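Side-chain contacts in Cag pathogenicity island protein (Cag10) (Helicobacter pylori 26695, PDB 6IQT), which is the VirB8 homologue of the Cag type IV secretion system, probably serving as an inner-membrane assembly component whose soluble, NTF2-like domain is the part described here: residues 78-81 and 82-86; 55-58 and 59-63; 43-47 and 48-52; 65-68 and 69-73. One frame throughout, in Å; residues are numbered along the deposited sequence.

Contact 1 of 4, residues 78-81 and 82-86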
loop_
_atom_site.group_PDB
_atom_site.type_symbol
_atom_site.label_atom_id
_atom_site.label_comp_id
_atom_site.label_asym_id
_atom_site.label_seq_id
_atom_site.Cartn_x
_atom_site.Cartn_y
_atom_site.Cartn_z
ATOM N N ARG A 78 -5.029 2.365 -18.807
ATOM C CA ARG A 78 -5.776 1.214 -19.314
ATOM C C ARG A 78 -7.251 1.294 -18.952
ATOM O O ARG A 78 -8.115 0.883 -19.739
ATOM C CB ARG A 78 -5.178 -0.083 -18.771
ATOM C CG ARG A 78 -3.863 -0.439 -19.405
ATOM C CD ARG A 78 -3.577 -1.919 -19.261
ATOM N NE ARG A 78 -2.367 -2.204 -18.487
ATOM C CZ ARG A 78 -1.128 -1.869 -18.847
ATOM N NH1 ARG A 78 -0.895 -1.198 -19.971
ATOM N NH2 ARG A 78 -0.111 -2.195 -18.067
ATOM N N GLN A 79 -7.560 1.815 -17.769
ATOM C CA GLN A 79 -8.924 1.793 -17.269
ATOM C C GLN A 79 -9.701 3.066 -17.563
ATOM O O GLN A 79 -10.908 2.987 -17.814
ATOM C CB GLN A 79 -8.917 1.507 -15.766
ATOM C CG GLN A 79 -8.250 0.151 -15.405
ATOM C CD GLN A 79 -8.657 -1.032 -16.334
ATOM O OE1 GLN A 79 -9.775 -1.073 -16.863
ATOM N NE2 GLN A 79 -7.749 -2.005 -16.502
ATOM N N PHE A 80 -9.039 4.230 -17.594
ATOM C CA PHE A 80 -9.735 5.489 -17.824
ATOM C C PHE A 80 -9.768 5.923 -19.290
ATOM O O PHE A 80 -10.680 6.663 -19.675
ATOM C CB PHE A 80 -9.095 6.600 -16.990
ATOM C CG PHE A 80 -9.107 6.339 -15.518
ATOM C CD1 PHE A 80 -10.199 5.733 -14.905
ATOM C CD2 PHE A 80 -8.018 6.691 -14.742
ATOM C CE1 PHE A 80 -10.201 5.496 -13.528
ATOM C CE2 PHE A 80 -8.008 6.453 -13.374
ATOM C CZ PHE A 80 -9.098 5.858 -12.763
ATOM N N VAL A 81 -8.817 5.461 -20.110
ATOM C CA VAL A 81 -8.667 5.801 -21.533
ATOM C C VAL A 81 -9.019 7.264 -21.819
ATOM O O VAL A 81 -8.567 8.177 -21.112
ATOM C CB VAL A 81 -9.471 4.830 -22.433
ATOM C CG1 VAL A 81 -8.795 3.454 -22.441
ATOM C CG2 VAL A 81 -10.937 4.687 -21.999
ATOM N N ASP A 82 -9.791 7.507 -22.879
ATOM C CA ASP A 82 -10.195 8.858 -23.253
ATOM C C ASP A 82 -11.606 9.193 -22.781
ATOM O O ASP A 82 -12.213 10.149 -23.280
ATOM C CB ASP A 82 -10.087 9.046 -24.771
ATOM C CG ASP A 82 -11.133 8.245 -25.542
ATOM O OD1 ASP A 82 -11.388 7.069 -25.184
ATOM O OD2 ASP A 82 -11.707 8.799 -26.510
ATOM N N LYS A 83 -12.136 8.436 -21.820
ATOM C CA LYS A 83 -13.533 8.554 -21.429
ATOM C C LYS A 83 -13.755 8.951 -19.977
ATOM O O LYS A 83 -14.906 9.228 -19.606
ATOM C CB LYS A 83 -14.272 7.230 -21.688
ATOM C CG LYS A 83 -14.260 6.793 -23.142
ATOM C CD LYS A 83 -15.190 5.613 -23.374
ATOM C CE LYS A 83 -14.652 4.688 -24.465
ATOM N NZ LYS A 83 -13.590 3.768 -23.972
ATOM N N VAL A 84 -12.714 8.967 -19.137
ATOM C CA VAL A 84 -12.868 9.208 -17.704
ATOM C C VAL A 84 -11.742 10.116 -17.222
ATOM O O VAL A 84 -10.605 9.996 -17.683
ATOM C CB VAL A 84 -12.852 7.891 -16.898
ATOM C CG1 VAL A 84 -13.465 8.117 -15.545
ATOM C CG2 VAL A 84 -13.579 6.770 -17.635
ATOM N N ARG A 85 -12.045 10.996 -16.264
ATOM C CA ARG A 85 -11.038 11.806 -15.586
ATOM C C ARG A 85 -11.044 11.511 -14.086
ATOM O O ARG A 85 -12.059 11.099 -13.521
ATOM C CB ARG A 85 -11.287 13.284 -15.830
ATOM C CG ARG A 85 -12.364 13.869 -14.926
ATOM C CD ARG A 85 -12.336 15.379 -14.891
ATOM N NE ARG A 85 -11.437 15.984 -13.887
ATOM C CZ ARG A 85 -11.544 15.892 -12.564
ATOM N NH1 ARG A 85 -12.564 15.233 -12.031
ATOM N NH2 ARG A 85 -10.637 16.484 -11.794
ATOM N N ALA A 86 -9.888 11.692 -13.441
ATOM C CA ALA A 86 -9.720 11.314 -12.036
ATOM C C ALA A 86 -8.987 12.415 -11.273
ATOM O O ALA A 86 -7.944 12.893 -11.725
ATOM C CB ALA A 86 -8.949 9.985 -11.908
#
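Phe-80 and Val-84 set their side chains across one another at about a right angle, where helix 66-80 ends and the chain turns back into strand 84-98. CD1 of the Phe-80 ring comes to 4.0 Å from CB of Val-84, which approaches obliquely, while on the far side of the ring CE2 of Phe-80 lies 3.9 Å from CB of Ala-86, so the ring meets two residues that share one side of the strand. With CG beside the backbone N and anti to the carbonyl carbon (chi1 -59°), the ring is carried off the helix end towards them. CG2 of Val-84 rests 3.5 Å from O of Phe-80, the carbonyl that terminates the helix. That oxygen accepts N-H of Lys-83 at 3.1 Å, in the carbonyl plane and fairly straight at 158°, and takes a weaker, more bent bond from N of Val-84. Val-81 leaves helical geometry with a positive phi, which reverses the chain tightly enough to bring strand 84-98, the first of the four-stranded antiparallel sheet of the VirB8 fold, back beside the helix. At the turn itself, the side chains of Val-81 and Lys-83 lie side by side and point the same way; bends at chi3 and chi4 of Lys-83 bring its NZ to 3.4 Å from CG2 of Val-81. Val-84 also packs on Ile-115 and Pro-117 of the neighbouring strand 105-117. The Phe-80 ring additionally meets that of Tyr-45, their planes inclined at about 55°.

Contact 2 of 4, residues 55-58 and 59-63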
loop_
_atom_site.group_PDB
_atom_site.type_symbol
_atom_site.label_atom_id
_atom_site.label_comp_id
_atom_site.label_asym_id
_atom_site.label_seq_id
_atom_site.Cartn_x
_atom_site.Cartn_y
_atom_site.Cartn_z
ATOM N N ASP A 55 6.401 12.585 -17.012
ATOM C CA ASP A 55 7.698 13.219 -16.771
ATOM C C ASP A 55 7.773 13.843 -15.378
ATOM O O ASP A 55 8.803 13.740 -14.695
ATOM C CB ASP A 55 7.963 14.297 -17.828
ATOM C CG ASP A 55 8.443 13.723 -19.155
ATOM O OD1 ASP A 55 8.983 12.592 -19.169
ATOM O OD2 ASP A 55 8.282 14.417 -20.186
ATOM N N GLN A 56 6.711 14.526 -14.953
ATOM C CA GLN A 56 6.717 15.129 -13.618
ATOM C C GLN A 56 6.737 14.057 -12.535
ATOM O O GLN A 56 7.526 14.135 -11.587
ATOM C CB GLN A 56 5.513 16.051 -13.462
ATOM C CG GLN A 56 5.684 17.386 -14.211
ATOM C CD GLN A 56 4.679 18.435 -13.748
ATOM O OE1 GLN A 56 4.192 18.379 -12.619
ATOM N NE2 GLN A 56 4.359 19.382 -14.622
ATOM N N LEU A 57 5.899 13.026 -12.680
ATOM C CA LEU A 57 5.867 11.933 -11.710
ATOM C C LEU A 57 7.249 11.305 -11.508
ATOM O O LEU A 57 7.690 11.089 -10.369
ATOM C CB LEU A 57 4.858 10.880 -12.176
ATOM C CG LEU A 57 4.776 9.596 -11.354
ATOM C CD1 LEU A 57 4.463 9.922 -9.908
ATOM C CD2 LEU A 57 3.705 8.664 -11.929
HETATM N N MSE A 58 7.939 10.999 -12.604
HETATM C CA MSE A 58 9.288 10.444 -12.596
HETATM C C MSE A 58 10.253 11.271 -11.715
HETATM O O MSE A 58 11.108 10.730 -11.003
HETATM C CB MSE A 58 9.801 10.397 -14.036
HETATM C CG MSE A 58 9.146 9.332 -14.881
HETATM SE SE MSE A 58 9.257 7.593 -13.983
HETATM C CE MSE A 58 7.386 7.369 -13.523
ATOM N N GLN A 59 10.079 12.597 -11.752
ATOM C CA GLN A 59 10.923 13.525 -10.991
ATOM C C GLN A 59 10.735 13.403 -9.479
ATOM O O GLN A 59 11.630 13.799 -8.719
ATOM C CB GLN A 59 10.610 14.962 -11.407
ATOM C CG GLN A 59 11.205 15.352 -12.719
ATOM C CD GLN A 59 12.576 15.926 -12.529
ATOM O OE1 GLN A 59 12.735 17.138 -12.364
ATOM N NE2 GLN A 59 13.583 15.058 -12.508
ATOM N N TYR A 60 9.601 12.881 -9.036
ATOM C CA TYR A 60 9.331 12.682 -7.618
ATOM C C TYR A 60 9.700 11.297 -7.114
ATOM O O TYR A 60 9.422 10.993 -5.948
ATOM C CB TYR A 60 7.845 12.934 -7.329
ATOM C CG TYR A 60 7.545 14.387 -7.222
ATOM C CD1 TYR A 60 7.698 15.045 -6.012
ATOM C CD2 TYR A 60 7.153 15.123 -8.339
ATOM C CE1 TYR A 60 7.442 16.394 -5.905
ATOM C CE2 TYR A 60 6.895 16.474 -8.243
ATOM C CZ TYR A 60 7.048 17.105 -7.021
ATOM O OH TYR A 60 6.794 18.451 -6.905
ATOM N N CYS A 61 10.292 10.445 -7.951
ATOM C CA CYS A 61 10.571 9.054 -7.598
ATOM C C CYS A 61 12.071 8.795 -7.587
ATOM O O CYS A 61 12.780 9.172 -8.528
ATOM C CB CYS A 61 9.899 8.095 -8.593
ATOM S SG CYS A 61 8.102 8.196 -8.703
ATOM N N ASP A 62 12.560 8.140 -6.541
ATOM C CA ASP A 62 13.900 7.582 -6.622
ATOM C C ASP A 62 13.982 6.624 -7.811
ATOM O O ASP A 62 12.985 6.024 -8.226
ATOM C CB ASP A 62 14.266 6.847 -5.335
ATOM C CG ASP A 62 15.685 6.296 -5.365
ATOM O OD1 ASP A 62 16.636 7.097 -5.271
ATOM O OD2 ASP A 62 15.856 5.063 -5.520
ATOM N N VAL A 63 15.185 6.497 -8.379
ATOM C CA VAL A 63 15.376 5.574 -9.501
ATOM C C VAL A 63 14.848 4.186 -9.151
ATOM O O VAL A 63 14.229 3.519 -9.986
ATOM C CB VAL A 63 16.858 5.533 -9.925
ATOM C CG1 VAL A 63 17.745 5.051 -8.776
ATOM C CG2 VAL A 63 17.030 4.640 -11.160
#
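Residues 55-58 lie near the C-terminal end of helix 50-59, and over Gln-59 to Cys-61 the backbone bonding shifts from the helical pattern to shorter steps. N of Gln-59 is shared between two weak bonds, to O of Asp-55 at 3.4 Å and to O of Gln-56 at 3.0 Å. From there the spacing is three residues: N of Tyr-60 bonds to O of Leu-57 at 2.9 Å, and N of Cys-61 to O of Met-58 at 3.2 Å. In both of these the donor stands well above the carbonyl plane, by 56° and 64°, consistent with a tighter, three-residue winding of the chain before the backbone extends at Cys-61. Among the side chains, the Tyr-60 ring turns back along the helix, its CG beside the backbone N (chi1 -80°), and meets O of Gln-56 at its edge, near the ring plane, with CD2 of Tyr-60 at 3.4 Å from that oxygen. SG of Cys-61 lies 3.4 Å from O of Leu-57 and 4.2 Å from CD1 of Leu-57. Helix 30-43 packs against Leu-57 and Tyr-60 through Phe-38, and helix 66-80 meets Cys-61 through Ala-69. Side-chain donors thus join backbone N-H groups in satisfying the carbonyls here: O of Met-58 is held by N of Cys-61 and NE2 of Gln-66, and O of Gln-59 by Lys-155 and Asn-150.

Contact 3 of 4, residues 43-47 and 48-52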
loop_
_atom_site.group_PDB
_atom_site.type_symbol
_atom_site.label_atom_id
_atom_site.label_comp_id
_atom_site.label_asym_id
_atom_site.label_seq_id
_atom_site.Cartn_x
_atom_site.Cartn_y
_atom_site.Cartn_z
ATOM N N PHE A 43 -2.120 9.256 -8.666
ATOM C CA PHE A 43 -3.469 8.711 -8.605
ATOM C C PHE A 43 -4.462 9.457 -9.488
ATOM O O PHE A 43 -5.540 8.925 -9.774
ATOM C CB PHE A 43 -3.983 8.713 -7.156
ATOM C CG PHE A 43 -3.250 7.767 -6.254
ATOM C CD1 PHE A 43 -3.527 6.412 -6.279
ATOM C CD2 PHE A 43 -2.266 8.228 -5.398
ATOM C CE1 PHE A 43 -2.843 5.536 -5.457
ATOM C CE2 PHE A 43 -1.579 7.351 -4.566
ATOM C CZ PHE A 43 -1.865 6.010 -4.600
ATOM N N GLY A 44 -4.129 10.673 -9.923
ATOM C CA GLY A 44 -5.003 11.435 -10.784
ATOM C C GLY A 44 -4.768 11.103 -12.243
ATOM O O GLY A 44 -3.839 10.369 -12.575
ATOM N N TYR A 45 -5.622 11.663 -13.103
ATOM C CA TYR A 45 -5.613 11.283 -14.513
ATOM C C TYR A 45 -6.376 12.300 -15.344
ATOM O O TYR A 45 -7.489 12.687 -14.988
ATOM C CB TYR A 45 -6.233 9.889 -14.718
ATOM C CG TYR A 45 -6.222 9.436 -16.166
ATOM C CD1 TYR A 45 -5.110 8.809 -16.699
ATOM C CD2 TYR A 45 -7.314 9.666 -17.001
ATOM C CE1 TYR A 45 -5.083 8.401 -18.020
ATOM C CE2 TYR A 45 -7.297 9.268 -18.341
ATOM C CZ TYR A 45 -6.175 8.624 -18.833
ATOM O OH TYR A 45 -6.125 8.196 -20.145
ATOM N N SER A 46 -5.777 12.710 -16.458
ATOM C CA SER A 46 -6.437 13.498 -17.488
ATOM C C SER A 46 -5.923 13.009 -18.833
ATOM O O SER A 46 -4.730 12.741 -18.977
ATOM C CB SER A 46 -6.155 14.996 -17.328
ATOM O OG SER A 46 -6.673 15.725 -18.432
ATOM N N LYS A 47 -6.819 12.883 -19.813
ATOM C CA LYS A 47 -6.409 12.347 -21.108
ATOM C C LYS A 47 -5.542 13.311 -21.915
ATOM O O LYS A 47 -4.902 12.878 -22.878
ATOM C CB LYS A 47 -7.649 11.943 -21.926
ATOM C CG LYS A 47 -8.497 13.122 -22.403
ATOM C CD LYS A 47 -9.817 12.660 -22.987
ATOM C CE LYS A 47 -10.644 13.850 -23.466
ATOM N NZ LYS A 47 -12.054 13.466 -23.755
ATOM N N ASN A 48 -5.466 14.590 -21.535
ATOM C CA ASN A 48 -4.865 15.605 -22.396
ATOM C C ASN A 48 -3.389 15.892 -22.127
ATOM O O ASN A 48 -2.751 16.549 -22.962
ATOM C CB ASN A 48 -5.650 16.916 -22.276
ATOM C CG ASN A 48 -7.064 16.792 -22.803
ATOM O OD1 ASN A 48 -8.031 16.934 -22.053
ATOM N ND2 ASN A 48 -7.193 16.513 -24.097
ATOM N N SER A 49 -2.817 15.419 -21.004
ATOM C CA SER A 49 -1.474 15.847 -20.621
ATOM C C SER A 49 -0.606 14.679 -20.159
ATOM O O SER A 49 0.258 14.852 -19.289
ATOM C CB SER A 49 -1.546 16.903 -19.508
ATOM O OG SER A 49 -2.420 16.481 -18.456
ATOM N N LEU A 50 -0.796 13.488 -20.745
ATOM C CA LEU A 50 -0.228 12.264 -20.173
ATOM C C LEU A 50 1.293 12.276 -20.185
ATOM O O LEU A 50 1.926 11.854 -19.213
ATOM C CB LEU A 50 -0.752 11.034 -20.917
ATOM C CG LEU A 50 -2.177 10.615 -20.561
ATOM C CD1 LEU A 50 -2.606 9.399 -21.391
ATOM C CD2 LEU A 50 -2.254 10.319 -19.075
ATOM N N ARG A 51 1.907 12.744 -21.277
ATOM C CA ARG A 51 3.366 12.743 -21.345
ATOM C C ARG A 51 3.966 13.646 -20.275
ATOM O O ARG A 51 4.934 13.269 -19.604
ATOM C CB ARG A 51 3.853 13.184 -22.731
ATOM C CG ARG A 51 5.387 13.358 -22.831
ATOM C CD ARG A 51 5.777 14.848 -22.847
ATOM N NE ARG A 51 7.185 15.086 -23.175
ATOM C CZ ARG A 51 7.641 16.205 -23.740
ATOM N NH1 ARG A 51 6.804 17.190 -24.050
ATOM N NH2 ARG A 51 8.932 16.344 -24.005
ATOM N N ASP A 52 3.423 14.860 -20.132
ATOM C CA ASP A 52 3.922 15.774 -19.106
ATOM C C ASP A 52 3.679 15.204 -17.710
ATOM O O ASP A 52 4.525 15.347 -16.816
ATOM C CB ASP A 52 3.265 17.152 -19.252
ATOM C CG ASP A 52 3.596 17.848 -20.595
ATOM O OD1 ASP A 52 4.646 17.541 -21.206
ATOM O OD2 ASP A 52 2.806 18.718 -21.031
HETATM O O HOH W 1 -2.622 13.787 -17.652
#
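Tyr-45 and Leu-50 supply the apolar part of this turn, their side chains crossing obliquely over the bend between helix 30-43 and helix 50-59. Methyl CD2 of Leu-50 approaches the ring at CE1 of Tyr-45, 3.6 Å away, and the other methyl, CD1 of Leu-50, lies 3.9 Å from OH of Tyr-45, so both branches lie on the same side of the ring plane, CD2 near CE1 and CD1 near the hydroxyl. Tyr-45 reaches the leucine because its CG is anti to the backbone N (chi1 -179°). The same CD2 of Leu-50 also sits 3.5 Å from O of Ser-46.

The polar link is made through water. One water molecule donates to O of Ser-46 at 2.7 Å and is hydrogen-bonded to OG of Ser-49 at 2.8 Å, bridging the mouth of the turn. Ser-49 occupies the N-cap position of helix 50-59, yet its hydroxyl makes no capping bond, and its buried backbone N has no partner in the model. At the exposed tip of the turn, Lys-47 and Asn-48 run side by side in the same direction, with CG of Lys-47 at 3.9 Å from OD1 of Asn-48.

The hydroxyl of Tyr-45 is hydrogen-bonded to O of Val-81, just past the end of helix 66-80, and its backbone pairs with Ala-86 of strand 84-98. Its ring lies against Asn-76 and Ile-77 while Leu-50 packs on Phe-73, so the connection between the first two helices is laid along helix 66-80 and the edge of the sheet.

Contact 4 of 4, residues 65-68 and 69-73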
loop_
_atom_site.group_PDB
_atom_site.type_symbol
_atom_site.label_atom_id
_atom_site.label_comp_id
_atom_site.label_asym_id
_atom_site.label_seq_id
_atom_site.Cartn_x
_atom_site.Cartn_y
_atom_site.Cartn_z
ATOM N N PHE A 65 12.322 3.382 -7.503
ATOM C CA PHE A 65 10.870 3.330 -7.454
ATOM C C PHE A 65 10.203 3.680 -8.784
ATOM O O PHE A 65 8.980 3.531 -8.905
ATOM C CB PHE A 65 10.369 4.276 -6.336
ATOM C CG PHE A 65 8.883 4.239 -6.123
ATOM C CD1 PHE A 65 8.269 3.098 -5.617
ATOM C CD2 PHE A 65 8.097 5.335 -6.454
ATOM C CE1 PHE A 65 6.893 3.050 -5.430
ATOM C CE2 PHE A 65 6.724 5.297 -6.276
ATOM C CZ PHE A 65 6.120 4.153 -5.760
ATOM N N GLN A 66 10.963 4.122 -9.794
ATOM C CA GLN A 66 10.346 4.683 -10.997
ATOM C C GLN A 66 9.550 3.644 -11.778
ATOM O O GLN A 66 8.509 3.966 -12.376
ATOM C CB GLN A 66 11.429 5.312 -11.877
ATOM C CG GLN A 66 11.863 6.658 -11.351
ATOM C CD GLN A 66 12.949 7.298 -12.164
ATOM O OE1 GLN A 66 13.668 6.629 -12.900
ATOM N NE2 GLN A 66 13.076 8.618 -12.038
ATOM N N THR A 67 9.998 2.396 -11.757
ATOM C CA THR A 67 9.283 1.348 -12.474
ATOM C C THR A 67 7.906 1.104 -11.880
ATOM O O THR A 67 6.917 0.980 -12.611
ATOM C CB THR A 67 10.117 0.073 -12.459
ATOM O OG1 THR A 67 11.236 0.260 -13.338
ATOM C CG2 THR A 67 9.301 -1.090 -12.922
ATOM N N GLN A 68 7.811 1.045 -10.554
ATOM C CA GLN A 68 6.507 0.831 -9.938
ATOM C C GLN A 68 5.572 2.019 -10.171
ATOM O O GLN A 68 4.372 1.835 -10.424
ATOM C CB GLN A 68 6.697 0.549 -8.445
ATOM C CG GLN A 68 5.408 0.391 -7.671
ATOM C CD GLN A 68 4.609 -0.816 -8.102
ATOM O OE1 GLN A 68 5.117 -1.716 -8.782
ATOM N NE2 GLN A 68 3.345 -0.839 -7.722
ATOM N N ALA A 69 6.093 3.247 -10.097
ATOM C CA ALA A 69 5.281 4.405 -10.447
ATOM C C ALA A 69 4.762 4.300 -11.878
ATOM O O ALA A 69 3.595 4.611 -12.153
ATOM C CB ALA A 69 6.090 5.693 -10.260
HETATM N N MSE A 70 5.601 3.842 -12.794
HETATM C CA MSE A 70 5.182 3.697 -14.189
HETATM C C MSE A 70 4.090 2.614 -14.352
HETATM O O MSE A 70 3.157 2.779 -15.148
HETATM C CB MSE A 70 6.393 3.375 -15.080
HETATM C CG MSE A 70 6.061 3.426 -16.563
HETATM SE SE MSE A 70 5.528 5.235 -17.094
HETATM C CE MSE A 70 6.573 5.432 -18.690
ATOM N N ARG A 71 4.189 1.524 -13.585
ATOM C CA ARG A 71 3.144 0.500 -13.647
ATOM C C ARG A 71 1.799 1.053 -13.190
ATOM O O ARG A 71 0.750 0.722 -13.761
ATOM C CB ARG A 71 3.530 -0.715 -12.808
ATOM C CG ARG A 71 4.639 -1.550 -13.410
ATOM C CD ARG A 71 4.940 -2.777 -12.541
ATOM N NE ARG A 71 5.888 -3.674 -13.194
ATOM C CZ ARG A 71 5.541 -4.654 -14.023
ATOM N NH1 ARG A 71 4.263 -4.880 -14.290
ATOM N NH2 ARG A 71 6.476 -5.416 -14.585
HETATM N N MSE A 72 1.801 1.911 -12.172
HETATM C CA MSE A 72 0.547 2.480 -11.702
HETATM C C MSE A 72 -0.008 3.507 -12.672
HETATM O O MSE A 72 -1.224 3.607 -12.870
HETATM C CB MSE A 72 0.749 3.105 -10.320
HETATM C CG MSE A 72 1.258 2.103 -9.314
HETATM SE SE MSE A 72 1.540 2.908 -7.590
HETATM C CE MSE A 72 -0.240 3.606 -7.355
ATOM N N PHE A 73 0.900 4.287 -13.255
ATOM C CA PHE A 73 0.523 5.218 -14.312
ATOM C C PHE A 73 -0.150 4.478 -15.467
ATOM O O PHE A 73 -1.227 4.872 -15.932
ATOM C CB PHE A 73 1.784 5.967 -14.765
ATOM C CG PHE A 73 1.585 6.913 -15.928
ATOM C CD1 PHE A 73 1.092 8.191 -15.727
ATOM C CD2 PHE A 73 1.963 6.542 -17.210
ATOM C CE1 PHE A 73 0.936 9.076 -16.785
ATOM C CE2 PHE A 73 1.812 7.421 -18.276
ATOM C CZ PHE A 73 1.294 8.693 -18.061
#
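Ala-69 N donates to O of Phe-65 at 3.1 Å, nearly straight at 172°, the first of four successive i to i+4 bonds that establish the start of helix 66-80. Bonds from N of Met-70, Arg-71 and Met-72 to O of Gln-66, Thr-67 and Gln-68 follow. Above this backbone, the Gln-68 and Arg-71 side chains cross at about a right angle, with the amide and guanidinium planes only 21° apart; OE1 of Gln-68 comes 3.9 Å from CD of Arg-71. The bend at chi2 of Gln-68 (65°) swings its amide along the helix, so that NE2 of Gln-68 also lies 3.9 Å from CG of Met-72. That CG of Met-72, a selenomethionine, rests 3.3 Å from O of Gln-68. Further round the helix, Phe-65 presents a ring face to N of Ala-69, and CE2 of Phe-65 touches CB of Ala-69 at 4.1 Å. Phe-65 and Met-72 face the core between helix 30-43 and strand 154-163. Arg-71, extended from CG to NE, instead reaches the second subunit, where its NH2 donates to the carbonyls of Thr-119 and Glu-121; one helix thus pairs an apolar inner side with a polar grip on the dimer partner.

Overall arrangement
From the N terminus, contact 3 comes first and closes the turn between helices 30-43 and 50-59. Contact 2 follows at the other end of helix 50-59, contact 4 at the start of helix 66-80, and contact 1 where that helix gives way to strand 84-98. The four lie in series; none nests within or crosses another in sequence. In space, contacts 1 and 3 touch, their centres 9 Å apart, which ties the first turn to the helix-strand junction. Contacts 2 and 4, also 9 Å apart between centres, join helices 50-59 and 66-80. Contact 3 also meets contact 4 through Phe-43 and Met-72, whereas contacts 1 and 2 stay about 12 Å apart at their nearest atoms.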